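PDB 5FOR: phosphoinositide 3-kinase adapter protein 1 from Homo sapiens, which links B-cell receptor and Toll-like receptor signalling to phosphoinositide 3-kinase, and is represented here by its TIR domain. Local coordinates for residues Ile9-Ser14 and Val65-Ala70; Gln22-Leu27 and Glu128-Ala133; Arg94-Leu99 and His117-Thr122. All coordinates share one frame; numbering follows the deposited sequence.

Contact 1: residues Ile9-Ser14 and Val65-Ala70; sequences ILIVYS and VVLLSA
Val65 N gives its hydrogen to Leu10 O across 2.8 Å, almost straight at 177°, and belongs to the pairing of two parallel strands in the middle of the TIR domain's five-stranded sheet. The strand 9-13 lies between 40-43 and 63-68, as expected for the 2-1-3-4-5 strand order of this flavodoxin-like fold. The next bonds step along the register in the usual parallel way: Val12 N reaches Val65 O at 2.9 Å, and Leu67 N reaches Val12 O at 2.9 Å. Val65 and Val12 thus each use both N and O toward the other strand, while Ile11 turns its backbone the other way, to Leu40 and His42. The axes diverge by only 17°.

Side chains alternate between the faces, and branched aliphatic residues suit this buried place because they fill both layers without any polar group to satisfy. On the face carrying Ile9, Ile11, Val65 and Leu67, Ile9 CG2 meets Val65 CG2 at 4.1 Å, the two chains lying side by side. Ile11 CG2 touches Leu67 CG at 4.0 Å, and helix 18-30 packs over this layer through Trp20 and Leu24. The other face holds Val12 and Val66, the latter against Leu72 of helix 70-76.

At the carboxyl ends the strands part. Tyr13 sets CG between its own N and carbonyl carbon (chi1 72°), which leads the ring away toward Glu18 and Cys21 and leaves CB to press on Leu67 CD1, 3.8 Å off. Small, polar Ser69 is the N-cap of helix 70-76, its OG bonded to Asp16 OD1 and weakly to Leu72 N. Where the strands separate, one water bridges them, taking the hydrogen of Ser14 N at 2.7 Å and donating its own to Leu67 O at 2.8 Å.

Contact 2: residues Gln22-Leu27 and Glu128-Ala133; sequences QYLQTL and ETYVAA. With I3C (5-amino-2,4,6-triiodobenzene-1,3-dicarboxylic acid), chain C.
The side chains of Tyr23 and Tyr130 cross at about a right angle; Tyr130 CE2 comes to the edge of the Tyr23 ring, near its plane, 4.0 Å from Tyr23 CE2. Leu27 also runs across Tyr130. Its CD2 lies at the edge of that ring, near the plane, and rests on Tyr130 CB at 3.9 Å. The other perpendicular pair is Leu27 CG with Val131 CG1, 3.9 Å apart. With CG anti to its backbone N (chi1 166°), Leu27 reaches out to both residues. A large aromatic suits position 130, since the helix axes stay 11.1 Å apart at closest and cross at -75°; its ring bridges the interval while its hydroxyl bonds to Thr122 O.

Leu27 and Val131 also form one wall of the site of the triiodobenzene compound I3C. Its iodine I1 packs on Val131 CG1 at 3.5 Å, while Leu27 CD1 touches the I3C carboxylate oxygen O12 at 3.4 Å, a van der Waals contact. Helices 18-30 and 127-134 sit on the same side of the sheet, and this packing of the first helix against the last is typical of the flavodoxin-like TIR fold.

Contact 3: residues Arg94-Leu99 and His117-Thr122; sequences RVVRLL and HWQELT
Val95 presses CG1 onto one face of Trp118, 3.5 Å from the centroid of the six-membered ring and 15° off its normal, a close CH-pi contact. Phe112 and Trp115 meet the same indole, so a broad aromatic suits this buried end. On the face with Val96 and Leu98, Val96 CG1 packs against Leu121 CD1 at 3.6 Å. Between the backbones, Arg97 N bonds to Gln119 O (2.9 Å) and Leu121 N to Arg97 O (2.7 Å), whereas Gln119 N to Val95 O is weak at 3.4 Å.

The looser, polar side is formed by partly exposed Glu120, toward which buried Arg97 reaches, extended from CG to NE. They form a side-on salt bridge to the single oxygen Glu120 OE1: Arg97 NE, at 2.7 Å, meets its anti lone pair, while NH2, at 2.9 Å, comes from above the carboxylate plane. The flat groups stand 69° apart. Trp115 holds the guanidinium through its carbonyl O and a cation-pi contact. Asp104 lies close to Glu120 OE1 and makes a long, weak ion pair with Arg97 NH2; the arginine probably offsets the like charges. Strand 119-121, outermost within this chain, thus pairs in parallel with 95-99 at one edge of the flavodoxin-like TIR sheet.

The three contacts belong to one compact TIR domain, with centres 10 to 13 Å apart. Contacts 1 and 3 share the parallel sheet: strands 63-68 and 95-99 are neighbours, joined by probable bonds from Val66 N to Val96 O and from Leu68 N to Leu98 O. Contact 2 lies over the sheet, where Leu24 packs on Leu67 of contact 1 and Tyr130 on Leu121 of contact 3. Along the chain, contact 1 closes before contact 3 opens; contact 3 is nested within the loop closed by contact 2, whose segments alternate with those of contact 1. The first and last helices thus bind distant parts of the sequence into a single sheet-and-helix unit.

Contact 1: residues Ile9-Ser14 and Val65-Ala70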
loop_
_atom_site.group_PDB
_atom_site.type_symbol
_atom_site.label_atom_id
_atom_site.label_comp_id
_atom_site.label_asym_id
_atom_site.label_seq_id
_atom_site.Cartn_x
_atom_site.Cartn_y
_atom_site.Cartn_z
ATOM N N ILE A 9 -7.730 -6.438 1.839
ATOM C CA ILE A 9 -7.057 -5.152 1.716
ATOM C C ILE A 9 -5.858 -5.073 2.670
ATOM O O ILE A 9 -6.001 -5.206 3.890
ATOM C CB ILE A 9 -8.039 -3.983 1.971
ATOM C CG1 ILE A 9 -9.231 -4.058 0.998
ATOM C CG2 ILE A 9 -7.289 -2.619 1.852
ATOM C CD1 ILE A 9 -10.295 -3.000 1.216
ATOM N N LEU A 10 -4.675 -4.858 2.108
ATOM C CA LEU A 10 -3.472 -4.765 2.912
ATOM C C LEU A 10 -2.825 -3.374 2.795
ATOM O O LEU A 10 -2.417 -2.965 1.710
ATOM C CB LEU A 10 -2.468 -5.848 2.504
ATOM C CG LEU A 10 -1.141 -5.757 3.283
ATOM C CD1 LEU A 10 -1.324 -5.986 4.802
ATOM C CD2 LEU A 10 -0.142 -6.730 2.719
ATOM N N ILE A 11 -2.748 -2.661 3.918
ATOM C CA ILE A 11 -2.111 -1.351 3.971
ATOM C C ILE A 11 -0.655 -1.517 4.400
ATOM O O ILE A 11 -0.370 -1.913 5.530
ATOM C CB ILE A 11 -2.850 -0.390 4.908
ATOM C CG1 ILE A 11 -4.356 -0.381 4.602
ATOM C CG2 ILE A 11 -2.245 1.034 4.795
ATOM C CD1 ILE A 11 -5.183 0.474 5.529
ATOM N N VAL A 12 0.252 -1.244 3.465
ATOM C CA VAL A 12 1.699 -1.281 3.686
ATOM C C VAL A 12 2.235 0.130 3.950
ATOM O O VAL A 12 2.037 1.036 3.148
ATOM C CB VAL A 12 2.405 -1.908 2.478
ATOM C CG1 VAL A 12 3.875 -2.102 2.761
ATOM C CG2 VAL A 12 1.735 -3.217 2.130
ATOM N N TYR A 13 2.894 0.331 5.078
ATOM C CA TYR A 13 3.343 1.672 5.439
ATOM C C TYR A 13 4.599 1.631 6.309
ATOM O O TYR A 13 5.000 0.592 6.808
ATOM C CB TYR A 13 2.226 2.431 6.171
ATOM C CG TYR A 13 2.000 1.921 7.572
ATOM C CD1 TYR A 13 1.486 0.641 7.795
ATOM C CD2 TYR A 13 2.328 2.696 8.668
ATOM C CE1 TYR A 13 1.292 0.153 9.078
ATOM C CE2 TYR A 13 2.144 2.228 9.947
ATOM C CZ TYR A 13 1.618 0.948 10.150
ATOM O OH TYR A 13 1.428 0.481 11.427
ATOM N N SER A 14 5.224 2.781 6.477
ATOM C CA SER A 14 6.320 2.900 7.412
ATOM C C SER A 14 5.896 3.797 8.563
ATOM O O SER A 14 4.942 4.564 8.432
ATOM C CB SER A 14 7.571 3.441 6.702
ATOM O OG SER A 14 8.160 2.413 5.931
ATOM N N VAL A 65 -2.516 -1.436 -0.606
ATOM C CA VAL A 65 -2.507 0.005 -0.545
ATOM C C VAL A 65 -1.141 0.378 -0.013
ATOM O O VAL A 65 -0.786 -0.002 1.106
ATOM C CB VAL A 65 -3.644 0.565 0.336
ATOM C CG1 VAL A 65 -3.579 2.094 0.396
ATOM C CG2 VAL A 65 -5.021 0.088 -0.184
ATOM N N VAL A 66 -0.373 1.094 -0.833
ATOM C CA VAL A 66 1.001 1.488 -0.485
ATOM C C VAL A 66 1.053 2.935 -0.011
ATOM O O VAL A 66 0.742 3.867 -0.783
ATOM C CB VAL A 66 1.969 1.286 -1.699
ATOM C CG1 VAL A 66 3.403 1.446 -1.263
ATOM C CG2 VAL A 66 1.752 -0.081 -2.345
ATOM N N LEU A 67 1.431 3.154 1.248
ATOM C CA LEU A 67 1.576 4.546 1.688
ATOM C C LEU A 67 2.989 4.976 1.311
ATOM O O LEU A 67 3.965 4.547 1.914
ATOM C CB LEU A 67 1.297 4.721 3.187
ATOM C CG LEU A 67 -0.072 4.220 3.685
ATOM C CD1 LEU A 67 -0.473 4.868 4.987
ATOM C CD2 LEU A 67 -1.159 4.433 2.660
ATOM N N LEU A 68 3.086 5.794 0.273
ATOM C CA LEU A 68 4.386 6.219 -0.228
ATOM C C LEU A 68 4.941 7.348 0.612
ATOM O O LEU A 68 4.738 8.518 0.302
ATOM C CB LEU A 68 4.281 6.670 -1.678
ATOM C CG LEU A 68 5.570 6.624 -2.473
ATOM C CD1 LEU A 68 6.042 5.181 -2.493
ATOM C CD2 LEU A 68 5.319 7.148 -3.876
ATOM N N SER A 69 5.623 6.990 1.692
ATOM C CA SER A 69 6.381 7.960 2.490
ATOM C C SER A 69 7.887 7.870 2.179
ATOM O O SER A 69 8.333 6.907 1.556
ATOM C CB SER A 69 6.131 7.714 3.994
ATOM O OG SER A 69 6.390 6.353 4.317
ATOM N N ALA A 70 8.658 8.847 2.652
ATOM C CA ALA A 70 10.120 8.851 2.511
ATOM C C ALA A 70 10.773 7.623 3.113
ATOM O O ALA A 70 11.647 7.027 2.507
ATOM C CB ALA A 70 10.706 10.101 3.163
HETATM O O HOH W 1 4.663 4.716 4.648
#

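Contact 2: residues Gln22-Leu27 and Glu128-Ala133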
loop_
_atom_site.group_PDB
_atom_site.type_symbol
_atom_site.label_atom_id
_atom_site.label_comp_id
_atom_site.label_asym_id
_atom_site.label_seq_id
_atom_site.Cartn_x
_atom_site.Cartn_y
_atom_site.Cartn_z
ATOM N N GLN A 22 -3.797 4.888 10.169
ATOM C CA GLN A 22 -4.867 4.616 11.118
ATOM C C GLN A 22 -6.080 5.320 10.505
ATOM O O GLN A 22 -7.202 4.843 10.614
ATOM C CB GLN A 22 -4.678 5.150 12.541
ATOM C CG GLN A 22 -3.448 5.863 12.931
ATOM C CD GLN A 22 -3.106 5.708 14.405
ATOM O OE1 GLN A 22 -2.463 6.609 15.016
ATOM N NE2 GLN A 22 -3.189 4.441 14.859
ATOM N N TYR A 23 -5.839 6.466 9.854
ATOM C CA TYR A 23 -6.913 7.199 9.180
ATOM C C TYR A 23 -7.663 6.320 8.186
ATOM O O TYR A 23 -8.892 6.308 8.188
ATOM C CB TYR A 23 -6.408 8.448 8.438
ATOM C CG TYR A 23 -7.516 9.066 7.589
ATOM C CD1 TYR A 23 -8.617 9.660 8.186
ATOM C CD2 TYR A 23 -7.498 9.001 6.197
ATOM C CE1 TYR A 23 -9.668 10.189 7.431
ATOM C CE2 TYR A 23 -8.553 9.535 5.434
ATOM C CZ TYR A 23 -9.635 10.126 6.061
ATOM O OH TYR A 23 -10.694 10.663 5.338
ATOM N N LEU A 24 -6.929 5.605 7.328
ATOM C CA LEU A 24 -7.574 4.791 6.283
ATOM C C LEU A 24 -8.264 3.571 6.839
ATOM O O LEU A 24 -9.282 3.170 6.317
ATOM C CB LEU A 24 -6.592 4.344 5.204
ATOM C CG LEU A 24 -5.932 5.503 4.461
ATOM C CD1 LEU A 24 -4.726 4.989 3.676
ATOM C CD2 LEU A 24 -6.932 6.262 3.584
ATOM N N GLN A 25 -7.691 2.984 7.884
ATOM C CA GLN A 25 -8.328 1.885 8.576
ATOM C C GLN A 25 -9.724 2.306 9.014
ATOM O O GLN A 25 -10.694 1.647 8.666
ATOM C CB GLN A 25 -7.528 1.458 9.798
ATOM C CG GLN A 25 -6.517 0.381 9.600
ATOM C CD GLN A 25 -5.705 0.155 10.869
ATOM O OE1 GLN A 25 -4.939 1.033 11.300
ATOM N NE2 GLN A 25 -5.884 -1.010 11.489
ATOM N N THR A 26 -9.823 3.410 9.765
ATOM C CA THR A 26 -11.114 3.852 10.299
ATOM C C THR A 26 -12.055 4.224 9.167
ATOM O O THR A 26 -13.247 3.985 9.244
ATOM C CB THR A 26 -11.015 5.072 11.247
ATOM O OG1 THR A 26 -10.902 6.275 10.474
ATOM C CG2 THR A 26 -9.837 4.948 12.183
ATOM N N LEU A 27 -11.523 4.815 8.113
ATOM C CA LEU A 27 -12.374 5.158 6.998
ATOM C C LEU A 27 -12.924 3.900 6.305
ATOM O O LEU A 27 -14.103 3.843 5.951
ATOM C CB LEU A 27 -11.613 6.027 6.006
ATOM C CG LEU A 27 -12.291 6.170 4.661
ATOM C CD1 LEU A 27 -13.500 7.110 4.863
ATOM C CD2 LEU A 27 -11.301 6.766 3.648
ATOM N N GLU A 128 -14.279 9.939 -0.429
ATOM C CA GLU A 128 -14.998 9.096 -1.380
ATOM C C GLU A 128 -14.040 8.612 -2.459
ATOM O O GLU A 128 -14.210 7.523 -2.996
ATOM C CB GLU A 128 -16.189 9.832 -2.024
ATOM C CG GLU A 128 -16.079 11.354 -2.034
ATOM C CD GLU A 128 -16.772 12.005 -0.847
ATOM O OE1 GLU A 128 -17.993 11.797 -0.702
ATOM O OE2 GLU A 128 -16.111 12.729 -0.071
ATOM N N THR A 129 -13.037 9.422 -2.781
ATOM C CA THR A 129 -12.017 8.997 -3.742
ATOM C C THR A 129 -11.183 7.829 -3.191
ATOM O O THR A 129 -10.929 6.856 -3.896
ATOM C CB THR A 129 -11.123 10.175 -4.126
ATOM O OG1 THR A 129 -11.949 11.209 -4.685
ATOM C CG2 THR A 129 -10.023 9.756 -5.128
ATOM N N TYR A 130 -10.813 7.900 -1.916
ATOM C CA TYR A 130 -10.015 6.842 -1.300
ATOM C C TYR A 130 -10.728 5.490 -1.355
ATOM O O TYR A 130 -10.144 4.478 -1.769
ATOM C CB TYR A 130 -9.695 7.190 0.151
ATOM C CG TYR A 130 -8.841 8.414 0.335
ATOM C CD1 TYR A 130 -7.809 8.704 -0.546
ATOM C CD2 TYR A 130 -9.053 9.272 1.395
ATOM C CE1 TYR A 130 -7.009 9.837 -0.385
ATOM C CE2 TYR A 130 -8.267 10.414 1.568
ATOM C CZ TYR A 130 -7.238 10.687 0.673
ATOM O OH TYR A 130 -6.432 11.794 0.842
ATOM N N VAL A 131 -12.000 5.486 -0.952
ATOM C CA VAL A 131 -12.785 4.260 -0.904
ATOM C C VAL A 131 -13.115 3.734 -2.303
ATOM O O VAL A 131 -13.049 2.523 -2.536
ATOM C CB VAL A 131 -14.097 4.460 -0.090
ATOM C CG1 VAL A 131 -13.787 4.735 1.370
ATOM C CG2 VAL A 131 -14.917 5.572 -0.697
ATOM N N ALA A 132 -13.478 4.624 -3.227
ATOM C CA ALA A 132 -13.725 4.216 -4.617
ATOM C C ALA A 132 -12.498 3.522 -5.191
ATOM O O ALA A 132 -12.644 2.570 -5.955
ATOM C CB ALA A 132 -14.127 5.401 -5.488
ATOM N N ALA A 133 -11.297 3.965 -4.799
ATOM C CA ALA A 133 -10.088 3.330 -5.316
ATOM C C ALA A 133 -9.921 1.910 -4.772
ATOM O O ALA A 133 -9.699 0.985 -5.558
ATOM C CB ALA A 133 -8.822 4.173 -5.029
HETATM I I3 I3C C . -21.373 3.914 0.438
HETATM I I2 I3C C . -20.072 5.794 6.182
HETATM I I1 I3C C . -16.168 7.283 2.027
HETATM O O8 I3C C . -18.440 4.366 -0.798
HETATM O O9 I3C C . -18.078 6.525 -0.744
HETATM C C10 I3C C . -17.547 6.997 4.666
HETATM N N13 I3C C . -21.760 4.326 3.776
HETATM C C1 I3C C . -18.834 5.535 1.291
HETATM C C6 I3C C . -20.109 4.893 1.776
HETATM C C5 I3C C . -20.517 4.943 3.215
HETATM C C4 I3C C . -19.643 5.651 4.154
HETATM C C3 I3C C . -18.397 6.267 3.691
HETATM C C2 I3C C . -17.978 6.246 2.290
HETATM C C7 I3C C . -18.437 5.472 -0.171
HETATM O O11 I3C C . -17.679 8.238 4.708
HETATM O O12 I3C C . -16.744 6.372 5.380
#

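Contact 3: residues Arg94-Leu99 and His117-Thr122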
loop_
_atom_site.group_PDB
_atom_site.type_symbol
_atom_site.label_atom_id
_atom_site.label_comp_id
_atom_site.label_asym_id
_atom_site.label_seq_id
_atom_site.Cartn_x
_atom_site.Cartn_y
_atom_site.Cartn_z
ATOM N N ARG A 94 -4.486 -4.138 -9.088
ATOM C CA ARG A 94 -4.726 -4.429 -7.684
ATOM C C ARG A 94 -3.936 -3.530 -6.719
ATOM O O ARG A 94 -3.993 -3.755 -5.496
ATOM C CB ARG A 94 -4.376 -5.892 -7.391
ATOM C CG ARG A 94 -5.092 -6.883 -8.269
ATOM C CD ARG A 94 -6.564 -6.925 -7.937
ATOM N NE ARG A 94 -7.249 -7.936 -8.734
ATOM C CZ ARG A 94 -8.570 -8.052 -8.812
ATOM N NH1 ARG A 94 -9.348 -7.231 -8.113
ATOM N NH2 ARG A 94 -9.105 -8.975 -9.597
ATOM N N VAL A 95 -3.192 -2.545 -7.239
ATOM C CA VAL A 95 -2.324 -1.740 -6.383
ATOM C C VAL A 95 -2.734 -0.278 -6.320
ATOM O O VAL A 95 -2.990 0.368 -7.340
ATOM C CB VAL A 95 -0.841 -1.826 -6.804
ATOM C CG1 VAL A 95 0.082 -1.054 -5.774
ATOM C CG2 VAL A 95 -0.435 -3.244 -6.944
ATOM N N VAL A 96 -2.771 0.241 -5.098
ATOM C CA VAL A 96 -3.093 1.635 -4.866
ATOM C C VAL A 96 -1.967 2.282 -4.104
ATOM O O VAL A 96 -1.414 1.700 -3.161
ATOM C CB VAL A 96 -4.436 1.785 -4.114
ATOM C CG1 VAL A 96 -4.794 3.270 -3.930
ATOM C CG2 VAL A 96 -5.517 1.091 -4.910
ATOM N N ARG A 97 -1.601 3.489 -4.510
ATOM C CA ARG A 97 -0.571 4.184 -3.749
ATOM C C ARG A 97 -1.110 5.499 -3.271
ATOM O O ARG A 97 -1.879 6.180 -3.976
ATOM C CB ARG A 97 0.723 4.368 -4.556
ATOM C CG ARG A 97 0.682 5.372 -5.717
ATOM C CD ARG A 97 2.096 5.554 -6.306
ATOM N NE ARG A 97 2.029 6.269 -7.567
ATOM C CZ ARG A 97 1.995 5.704 -8.768
ATOM N NH1 ARG A 97 2.095 4.390 -8.899
ATOM N NH2 ARG A 97 1.880 6.470 -9.845
ATOM N N LEU A 98 -0.751 5.830 -2.037
ATOM C CA LEU A 98 -1.043 7.143 -1.506
ATOM C C LEU A 98 0.263 7.907 -1.337
ATOM O O LEU A 98 1.184 7.442 -0.671
ATOM C CB LEU A 98 -1.787 7.058 -0.175
ATOM C CG LEU A 98 -1.901 8.460 0.437
ATOM C CD1 LEU A 98 -2.984 9.188 -0.294
ATOM C CD2 LEU A 98 -2.179 8.428 1.917
ATOM N N LEU A 99 0.341 9.076 -1.948
ATOM C CA LEU A 99 1.538 9.912 -1.845
ATOM C C LEU A 99 1.570 10.637 -0.526
ATOM O O LEU A 99 0.799 11.569 -0.324
ATOM C CB LEU A 99 1.587 10.937 -2.980
ATOM C CG LEU A 99 1.556 10.350 -4.388
ATOM C CD1 LEU A 99 1.623 11.449 -5.443
ATOM C CD2 LEU A 99 2.700 9.395 -4.553
ATOM N N HIS A 117 0.752 2.316 -13.853
ATOM C CA HIS A 117 -0.587 1.787 -13.981
ATOM C C HIS A 117 -1.314 1.621 -12.676
ATOM O O HIS A 117 -2.474 1.231 -12.674
ATOM C CB HIS A 117 -0.540 0.480 -14.734
ATOM C CG HIS A 117 -0.028 0.657 -16.115
ATOM N ND1 HIS A 117 1.206 0.209 -16.522
ATOM C CD2 HIS A 117 -0.545 1.347 -17.166
ATOM C CE1 HIS A 117 1.405 0.553 -17.781
ATOM N NE2 HIS A 117 0.359 1.259 -18.184
ATOM N N TRP A 118 -0.632 1.924 -11.575
ATOM C CA TRP A 118 -1.300 1.944 -10.291
ATOM C C TRP A 118 -2.263 3.129 -10.261
ATOM O O TRP A 118 -2.104 4.153 -10.927
ATOM C CB TRP A 118 -0.322 2.040 -9.107
ATOM C CG TRP A 118 0.730 0.988 -9.075
ATOM C CD1 TRP A 118 0.912 -0.004 -9.985
ATOM C CD2 TRP A 118 1.788 0.847 -8.105
ATOM N NE1 TRP A 118 2.000 -0.766 -9.640
ATOM C CE2 TRP A 118 2.542 -0.276 -8.485
ATOM C CE3 TRP A 118 2.125 1.525 -6.939
ATOM C CZ2 TRP A 118 3.634 -0.729 -7.735
ATOM C CZ3 TRP A 118 3.211 1.083 -6.199
ATOM C CH2 TRP A 118 3.951 -0.040 -6.598
ATOM N N GLN A 119 -3.309 2.910 -9.518
ATOM C CA GLN A 119 -4.141 3.936 -8.952
ATOM C C GLN A 119 -3.386 4.786 -7.932
ATOM O O GLN A 119 -2.788 4.273 -6.980
ATOM C CB GLN A 119 -5.334 3.150 -8.456
ATOM C CG GLN A 119 -6.561 3.601 -7.780
ATOM C CD GLN A 119 -7.767 2.902 -8.346
ATOM O OE1 GLN A 119 -8.660 2.484 -7.639
ATOM N NE2 GLN A 119 -7.988 3.224 -9.561
ATOM N N GLU A 120 -3.365 6.097 -8.180
ATOM C CA GLU A 120 -2.630 7.015 -7.306
ATOM C C GLU A 120 -3.539 7.946 -6.510
ATOM O O GLU A 120 -4.478 8.521 -7.040
ATOM C CB GLU A 120 -1.628 7.858 -8.109
ATOM C CG GLU A 120 -0.685 8.709 -7.235
ATOM C CD GLU A 120 0.418 9.425 -8.058
ATOM O OE1 GLU A 120 1.517 8.839 -8.278
ATOM O OE2 GLU A 120 0.177 10.574 -8.495
ATOM N N LEU A 121 -3.236 8.111 -5.232
ATOM C CA LEU A 121 -3.997 9.051 -4.417
ATOM C C LEU A 121 -3.112 10.096 -3.753
ATOM O O LEU A 121 -1.921 9.880 -3.488
ATOM C CB LEU A 121 -4.784 8.308 -3.333
ATOM C CG LEU A 121 -5.692 7.179 -3.804
ATOM C CD1 LEU A 121 -6.118 6.362 -2.600
ATOM C CD2 LEU A 121 -6.892 7.769 -4.489
ATOM N N THR A 122 -3.730 11.217 -3.443
ATOM C CA THR A 122 -3.053 12.279 -2.726
ATOM C C THR A 122 -3.679 12.560 -1.353
ATOM O O THR A 122 -4.786 12.109 -1.048
ATOM C CB THR A 122 -3.067 13.564 -3.558
ATOM O OG1 THR A 122 -4.394 14.099 -3.564
ATOM C CG2 THR A 122 -2.645 13.258 -4.992
#